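Local coordinates for mobilization protein A (Pseudomonas aeruginosa, PDB 2NS6) that nicks one DNA strand at the plasmid's origin of transfer, as the relaxase that starts conjugative transfer, and locally unwinds the DNA there, at residues Pro47-Val50 against Asp55-Asp58; Phe76-Glu81 against Asp85-Leu90. All blocks are in the same frame, centred on the assembly; numbering follows the deposited sequence.

Interaction 1. Residues Pro47-Val50 against Asp55-Asp58; sequences PEFV and DYWD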
ATOM      1  N   PRO A  47       9.070  -4.976   8.120  1.00 12.94           N
ATOM      2  CA  PRO A  47       9.837  -5.862   9.002  1.00 14.36           C
ATOM      3  C   PRO A  47      11.218  -5.286   9.274  1.00 14.86           C
ATOM      4  O   PRO A  47      11.731  -4.465   8.502  1.00 13.87           O
ATOM      5  CB  PRO A  47       9.876  -7.185   8.229  1.00 13.56           C
ATOM      6  CG  PRO A  47       9.802  -6.749   6.807  1.00 13.11           C
ATOM      7  CD  PRO A  47       8.771  -5.640   6.843  1.00 11.50           C
ATOM      8  N   GLU A  48      11.818  -5.720  10.373  1.00 16.63           N
ATOM      9  CA  GLU A  48      13.127  -5.228  10.791  1.00 18.82           C
ATOM     10  C   GLU A  48      14.239  -5.227   9.733  1.00 19.08           C
ATOM     11  O   GLU A  48      15.059  -4.316   9.721  1.00 18.80           O
ATOM     12  CB  GLU A  48      13.579  -5.997  12.041  1.00 21.69           C
ATOM     13  CG  GLU A  48      14.984  -5.657  12.549  1.00 27.70           C
ATOM     14  CD  GLU A  48      15.192  -4.169  12.817  1.00 30.53           C
ATOM     15  OE1 GLU A  48      14.395  -3.566  13.575  1.00 29.81           O
ATOM     16  OE2 GLU A  48      16.168  -3.610  12.269  1.00 33.91           O
ATOM     17  N   PHE A  49      14.276  -6.213   8.841  1.00 17.49           N
ATOM     18  CA  PHE A  49      15.345  -6.229   7.843  1.00 18.18           C
ATOM     19  C   PHE A  49      15.293  -5.042   6.870  1.00 18.86           C
ATOM     20  O   PHE A  49      16.270  -4.757   6.180  1.00 20.33           O
ATOM     21  CB  PHE A  49      15.343  -7.558   7.070  1.00 17.11           C
ATOM     22  CG  PHE A  49      14.303  -7.640   5.982  1.00 18.56           C
ATOM     23  CD1 PHE A  49      14.470  -6.946   4.787  1.00 17.73           C
ATOM     24  CD2 PHE A  49      13.161  -8.415   6.151  1.00 18.91           C
ATOM     25  CE1 PHE A  49      13.515  -7.023   3.775  1.00 18.95           C
ATOM     26  CE2 PHE A  49      12.198  -8.499   5.144  1.00 17.74           C
ATOM     27  CZ  PHE A  49      12.377  -7.802   3.955  1.00 16.62           C
ATOM     28  N   VAL A  50      14.161  -4.349   6.824  1.00 19.21           N
ATOM     29  CA  VAL A  50      13.975  -3.201   5.934  1.00 19.89           C
ATOM     30  C   VAL A  50      14.524  -1.887   6.507  1.00 19.73           C
ATOM     31  O   VAL A  50      14.047  -1.420   7.537  1.00 21.51           O
ATOM     32  CB  VAL A  50      12.459  -3.005   5.618  1.00 20.98           C
ATOM     33  CG1 VAL A  50      12.230  -1.692   4.884  1.00 22.55           C
ATOM     34  CG2 VAL A  50      11.945  -4.175   4.775  1.00 20.26           C
ATOM     35  N   ASP A  55      13.679  -1.283   0.151  1.00 13.32           N
ATOM     36  CA  ASP A  55      14.345  -2.546   0.457  1.00 13.83           C
ATOM     37  C   ASP A  55      13.333  -3.693   0.491  1.00 12.85           C
ATOM     38  O   ASP A  55      13.647  -4.813   0.095  1.00 15.32           O
ATOM     39  CB  ASP A  55      15.099  -2.469   1.797  1.00 12.41           C
ATOM     40  CG  ASP A  55      16.129  -1.349   1.830  1.00 13.70           C
ATOM     41  OD1 ASP A  55      16.669  -0.976   0.766  1.00 13.50           O
ATOM     42  OD2 ASP A  55      16.415  -0.844   2.936  1.00 14.15           O
ATOM     43  N   TYR A  56      12.114  -3.417   0.944  1.00 12.58           N
ATOM     44  CA  TYR A  56      11.094  -4.458   1.009  1.00 11.49           C
ATOM     45  C   TYR A  56      10.652  -4.875  -0.394  1.00 13.82           C
ATOM     46  O   TYR A  56      10.503  -6.065  -0.689  1.00 16.68           O
ATOM     47  CB  TYR A  56       9.876  -3.966   1.802  1.00 11.00           C
ATOM     48  CG  TYR A  56       8.833  -5.034   2.044  1.00  9.79           C
ATOM     49  CD1 TYR A  56       8.927  -5.890   3.140  1.00 10.47           C
ATOM     50  CD2 TYR A  56       7.771  -5.210   1.159  1.00  9.29           C
ATOM     51  CE1 TYR A  56       7.998  -6.895   3.351  1.00 11.50           C
ATOM     52  CE2 TYR A  56       6.829  -6.217   1.359  1.00 10.91           C
ATOM     53  CZ  TYR A  56       6.950  -7.057   2.457  1.00 12.33           C
ATOM     54  OH  TYR A  56       6.035  -8.063   2.667  1.00 13.50           O
ATOM     55  N   TRP A  57      10.441  -3.897  -1.263  1.00 13.95           N
ATOM     56  CA  TRP A  57      10.007  -4.186  -2.617  1.00 13.03           C
ATOM     57  C   TRP A  57      11.105  -4.848  -3.440  1.00 13.11           C
ATOM     58  O   TRP A  57      10.819  -5.656  -4.332  1.00 12.18           O
ATOM     59  CB  TRP A  57       9.508  -2.901  -3.272  1.00 11.63           C
ATOM     60  CG  TRP A  57       8.432  -2.268  -2.437  1.00 11.38           C
ATOM     61  CD1 TRP A  57       8.483  -1.059  -1.813  1.00  9.13           C
ATOM     62  CD2 TRP A  57       7.167  -2.849  -2.094  1.00 10.31           C
ATOM     63  NE1 TRP A  57       7.324  -0.844  -1.100  1.00 12.13           N
ATOM     64  CE2 TRP A  57       6.497  -1.926  -1.263  1.00 10.50           C
ATOM     65  CE3 TRP A  57       6.527  -4.059  -2.423  1.00 11.20           C
ATOM     66  CZ2 TRP A  57       5.219  -2.178  -0.735  1.00 10.10           C
ATOM     67  CZ3 TRP A  57       5.260  -4.309  -1.903  1.00  8.97           C
ATOM     68  CH2 TRP A  57       4.618  -3.363  -1.070  1.00 11.11           C
ATOM     69  N   ASP A  58      12.356  -4.517  -3.130  1.00 15.69           N
ATOM     70  CA  ASP A  58      13.498  -5.125  -3.822  1.00 18.41           C
ATOM     71  C   ASP A  58      13.473  -6.628  -3.530  1.00 18.11           C
ATOM     72  O   ASP A  58      13.607  -7.446  -4.439  1.00 20.25           O
ATOM     73  CB  ASP A  58      14.838  -4.560  -3.311  1.00 18.62           C
ATOM     74  CG  ASP A  58      15.163  -3.166  -3.856  1.00 21.87           C
ATOM     75  OD1 ASP A  58      14.797  -2.846  -5.009  1.00 23.82           O
ATOM     76  OD2 ASP A  58      15.824  -2.392  -3.120  1.00 20.17           O
TER

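Interaction 2. Residues Phe76-Glu81 against Asp85-Leu90; sequences FALPVE and DQQKAL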
ATOM      1  N   PHE A  76      -7.325   5.610  -5.392  1.00 18.24           N
ATOM      2  CA  PHE A  76      -8.552   6.316  -5.050  1.00 18.11           C
ATOM      3  C   PHE A  76      -8.398   7.833  -5.111  1.00 16.80           C
ATOM      4  O   PHE A  76      -7.364   8.379  -4.737  1.00 15.51           O
ATOM      5  CB  PHE A  76      -9.044   5.886  -3.661  1.00 17.51           C
ATOM      6  CG  PHE A  76      -7.967   5.826  -2.609  1.00 19.46           C
ATOM      7  CD1 PHE A  76      -7.061   4.768  -2.574  1.00 19.32           C
ATOM      8  CD2 PHE A  76      -7.849   6.835  -1.661  1.00 19.09           C
ATOM      9  CE1 PHE A  76      -6.063   4.716  -1.605  1.00 19.07           C
ATOM     10  CE2 PHE A  76      -6.852   6.790  -0.686  1.00 20.86           C
ATOM     11  CZ  PHE A  76      -5.955   5.732  -0.663  1.00 18.74           C
ATOM     12  N   ALA A  77      -9.432   8.507  -5.605  1.00 15.94           N
ATOM     13  CA  ALA A  77      -9.415   9.958  -5.713  1.00 15.80           C
ATOM     14  C   ALA A  77      -9.607  10.571  -4.329  1.00 16.80           C
ATOM     15  O   ALA A  77     -10.281   9.989  -3.475  1.00 18.79           O
ATOM     16  CB  ALA A  77     -10.533  10.427  -6.657  1.00 16.65           C
ATOM     17  N   LEU A  78      -9.015  11.741  -4.116  1.00 16.87           N
ATOM     18  CA  LEU A  78      -9.115  12.455  -2.837  1.00 17.48           C
ATOM     19  C   LEU A  78     -10.014  13.694  -2.976  1.00 17.27           C
ATOM     20  O   LEU A  78      -9.999  14.364  -4.005  1.00 15.66           O
ATOM     21  CB  LEU A  78      -7.718  12.888  -2.371  1.00 15.50           C
ATOM     22  CG  LEU A  78      -6.734  11.779  -1.975  1.00 18.30           C
ATOM     23  CD1 LEU A  78      -5.343  12.358  -1.815  1.00 13.64           C
ATOM     24  CD2 LEU A  78      -7.198  11.120  -0.670  1.00 20.12           C
ATOM     25  N   PRO A  79     -10.814  14.011  -1.941  1.00 19.09           N
ATOM     26  CA  PRO A  79     -11.692  15.185  -2.015  1.00 19.10           C
ATOM     27  C   PRO A  79     -10.874  16.465  -2.202  1.00 21.31           C
ATOM     28  O   PRO A  79      -9.952  16.735  -1.423  1.00 20.96           O
ATOM     29  CB  PRO A  79     -12.418  15.160  -0.671  1.00 20.79           C
ATOM     30  CG  PRO A  79     -12.451  13.701  -0.326  1.00 21.24           C
ATOM     31  CD  PRO A  79     -11.057  13.253  -0.700  1.00 19.45           C
ATOM     32  N   VAL A  80     -11.205  17.254  -3.226  1.00 21.27           N
ATOM     33  CA  VAL A  80     -10.473  18.496  -3.495  1.00 22.88           C
ATOM     34  C   VAL A  80     -10.677  19.602  -2.469  1.00 21.48           C
ATOM     35  O   VAL A  80      -9.826  20.480  -2.332  1.00 20.76           O
ATOM     36  CB  VAL A  80     -10.831  19.096  -4.881  1.00 24.88           C
ATOM     37  CG1 VAL A  80     -10.008  18.427  -5.976  1.00 27.08           C
ATOM     38  CG2 VAL A  80     -12.314  18.929  -5.154  1.00 26.09           C
ATOM     39  N   GLU A  81     -11.800  19.563  -1.757  1.00 20.97           N
ATOM     40  CA  GLU A  81     -12.103  20.582  -0.754  1.00 21.72           C
ATOM     41  C   GLU A  81     -11.169  20.488   0.448  1.00 21.84           C
ATOM     42  O   GLU A  81     -10.858  21.490   1.088  1.00 20.00           O
ATOM     43  CB  GLU A  81     -13.548  20.437  -0.261  1.00 24.73           C
ATOM     44  CG  GLU A  81     -14.612  20.328  -1.355  1.00 28.32           C
ATOM     45  CD  GLU A  81     -15.177  18.918  -1.485  1.00 31.64           C
ATOM     46  OE1 GLU A  81     -14.413  17.990  -1.839  1.00 32.44           O
ATOM     47  OE2 GLU A  81     -16.387  18.731  -1.225  1.00 32.68           O
ATOM     48  N   ASP A  85      -3.119  18.662   4.635  1.00 21.23           N
ATOM     49  CA  ASP A  85      -2.987  17.950   5.906  1.00 21.48           C
ATOM     50  C   ASP A  85      -4.170  17.009   6.114  1.00 20.52           C
ATOM     51  O   ASP A  85      -4.006  15.881   6.586  1.00 19.66           O
ATOM     52  CB  ASP A  85      -2.905  18.928   7.082  1.00 23.95           C
ATOM     53  CG  ASP A  85      -1.635  19.750   7.070  1.00 27.80           C
ATOM     54  OD1 ASP A  85      -0.662  19.334   6.400  1.00 27.85           O
ATOM     55  OD2 ASP A  85      -1.604  20.811   7.740  1.00 32.36           O
ATOM     56  N   GLN A  86      -5.365  17.485   5.776  1.00 17.66           N
ATOM     57  CA  GLN A  86      -6.565  16.674   5.910  1.00 18.08           C
ATOM     58  C   GLN A  86      -6.514  15.496   4.926  1.00 17.30           C
ATOM     59  O   GLN A  86      -6.975  14.400   5.239  1.00 17.32           O
ATOM     60  CB  GLN A  86      -7.818  17.539   5.688  1.00 19.14           C
ATOM     61  CG  GLN A  86      -8.112  18.477   6.879  1.00 22.32           C
ATOM     62  CD  GLN A  86      -9.172  19.539   6.592  1.00 24.50           C
ATOM     63  OE1 GLN A  86      -9.646  20.216   7.512  1.00 27.49           O
ATOM     64  NE2 GLN A  86      -9.538  19.700   5.319  1.00 19.40           N
ATOM     65  N   GLN A  87      -5.936  15.715   3.748  1.00 15.13           N
ATOM     66  CA  GLN A  87      -5.828  14.638   2.779  1.00 15.27           C
ATOM     67  C   GLN A  87      -4.814  13.612   3.295  1.00 15.63           C
ATOM     68  O   GLN A  87      -5.029  12.401   3.176  1.00 13.95           O
ATOM     69  CB  GLN A  87      -5.411  15.189   1.415  1.00 15.30           C
ATOM     70  CG  GLN A  87      -6.519  15.990   0.735  1.00 17.56           C
ATOM     71  CD  GLN A  87      -6.087  16.625  -0.571  1.00 16.71           C
ATOM     72  OE1 GLN A  87      -6.900  17.207  -1.285  1.00 19.85           O
ATOM     73  NE2 GLN A  87      -4.809  16.519  -0.887  1.00 15.34           N
ATOM     74  N   LYS A  88      -3.719  14.099   3.878  1.00 15.00           N
ATOM     75  CA  LYS A  88      -2.698  13.210   4.432  1.00 17.30           C
ATOM     76  C   LYS A  88      -3.275  12.331   5.538  1.00 16.43           C
ATOM     77  O   LYS A  88      -3.046  11.128   5.553  1.00 17.61           O
ATOM     78  CB  LYS A  88      -1.525  14.008   5.008  1.00 17.00           C
ATOM     79  CG  LYS A  88      -0.686  14.743   3.978  1.00 19.05           C
ATOM     80  CD  LYS A  88       0.408  15.541   4.670  1.00 18.06           C
ATOM     81  CE  LYS A  88       1.263  16.266   3.660  1.00 19.62           C
ATOM     82  NZ  LYS A  88       2.428  16.934   4.290  1.00 20.51           N
ATOM     83  N   ALA A  89      -4.013  12.931   6.467  1.00 14.58           N
ATOM     84  CA  ALA A  89      -4.598  12.157   7.556  1.00 14.41           C
ATOM     85  C   ALA A  89      -5.576  11.127   7.015  1.00 12.93           C
ATOM     86  O   ALA A  89      -5.567   9.972   7.443  1.00 14.73           O
ATOM     87  CB  ALA A  89      -5.300  13.090   8.558  1.00 13.80           C
ATOM     88  N   LEU A  90      -6.423  11.538   6.075  1.00 13.72           N
ATOM     89  CA  LEU A  90      -7.417  10.632   5.489  1.00 12.51           C
ATOM     90  C   LEU A  90      -6.796   9.416   4.791  1.00 13.45           C
ATOM     91  O   LEU A  90      -7.226   8.282   5.019  1.00 14.07           O
ATOM     92  CB  LEU A  90      -8.307  11.395   4.494  1.00 13.24           C
ATOM     93  CG  LEU A  90      -9.293  10.566   3.667  1.00 11.12           C
ATOM     94  CD1 LEU A  90     -10.253   9.822   4.581  1.00 11.12           C
ATOM     95  CD2 LEU A  90     -10.065  11.478   2.721  1.00 13.35           C
TER

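Interaction 1. Residues Pro47-Val50 against Asp55-Asp58
Tyr56, on the first turns of helix 53-63, meets three side chains of the type I beta turn Pro47-Val50, and following it outward from the backbone traces most of the contact. At its root, CB lies 3.6 Å from CG2 of Val50. The same methyl is also close to CD1 of Tyr56, at 3.8 Å, and so sits at the edge of the tyrosine ring, in its plane. Further out, CD1 and CE1 meet Pro47, whose side chain crosses that of Tyr56 at about a right angle; the closest pair is CD of Pro47 and CD1 of Tyr56, 3.7 Å apart, with CG of Pro47 almost as near. CZ of Phe49 reaches CD1 of Tyr56 as well, at 4.0 Å, so CD1 is shared by proline, phenylalanine and valine. Placing CG of Tyr56 anti to the backbone N (chi1 -174°) swings the ring off the helix and lays its CD1-CE1 side along the turn. The hydroxyl at the tip leaves this apolar setting and is hydrogen-bonded to Ser125 and to Trp139.

The turn holds its own shape: Val50 N bonds to Pro47 O at 3.0 Å, and CG2 of Val50 packs over one face of the Phe49 ring, toward its rim. Asp55, whose CB approaches CG1 of Val50, directs OD2 to the backbone N of Arg52, just before the helix. Around the contact, helix 136-139 supplies Trp139 against Pro47 and Ala136 against Phe49, while the neighbouring Trp57 packs onto helix 18-26, against Ala18 and Ala22; the turn itself joins strand 38-44 to helix 53-63.

Interaction 2. Residues Phe76-Glu81 against Asp85-Leu90
This is a buried, mainly apolar contact between the end of a strand and the helix that follows it: Leu78 and Pro79, just beyond strand 71-77, pack against Gln87 and Leu90 on the first turns of helix 84-99. The chain comes off the sheet, turns through a short connection and sends the helix back past the residues it has just left. Leu78 and Gln87 have the nearest backbones, their CA atoms 6.9 Å apart. Both point their CB toward the opposite segment, and CD1 of Leu78 comes within 4.3 Å of CB of Gln87.

One turn further along the helix, Leu90 presents a single methyl. With CG anti to the backbone N (chi1 173°), CD2 of Leu90 reaches CD of Pro79 at 4.0 Å, the methyl meeting the CD corner of the proline ring. The same methyl lies 4.5 Å from CD2 of Leu78, so it touches both neighbours of the strand end.

Strand 71-77 lies inside the five-stranded antiparallel sheet of this MobA/MobL relaxase, between strands 5-10 and 117-124, and its hydrogen bonding runs past the strand end, with the backbone of Leu78 bonded to that of Pro118. Leu78 thus lies beside the start of strand 117-124, which carries the manganese ligands His119 and His121.

Gln87 is the polar member of the group. Its chain is extended beyond CG, which carries the amide to the carbonyl of Pro79; CG of Gln87 lies 4.1 Å from O of Pro79. Pro118 on strand 117-124 also touches this glutamine. From helix 164-181, Trp172 packs on both Leu78 and Leu90, and His175 and Arg178 add further contacts to Leu90.

Interactions 1 and 2 lie on opposite sides of the chain's centre, their own centres 28 Å apart and their nearest atoms about 13 Å apart, so neither touches the other. They follow in series along the chain: 47-50 with 55-58 packs a turn on the helix it leads into, and 76-81 with 85-90 packs a strand end on its following helix. Their relation to the metal sites differs. In interaction 2 the side chain of Leu78 is about 6 Å from that of His119, a manganese ligand, and about 7 Å from that of His111, another; the side chain of Leu90 is about 9 Å from a bound manganese ion. In interaction 1 the side chain of Pro47 is about 12 Å from one.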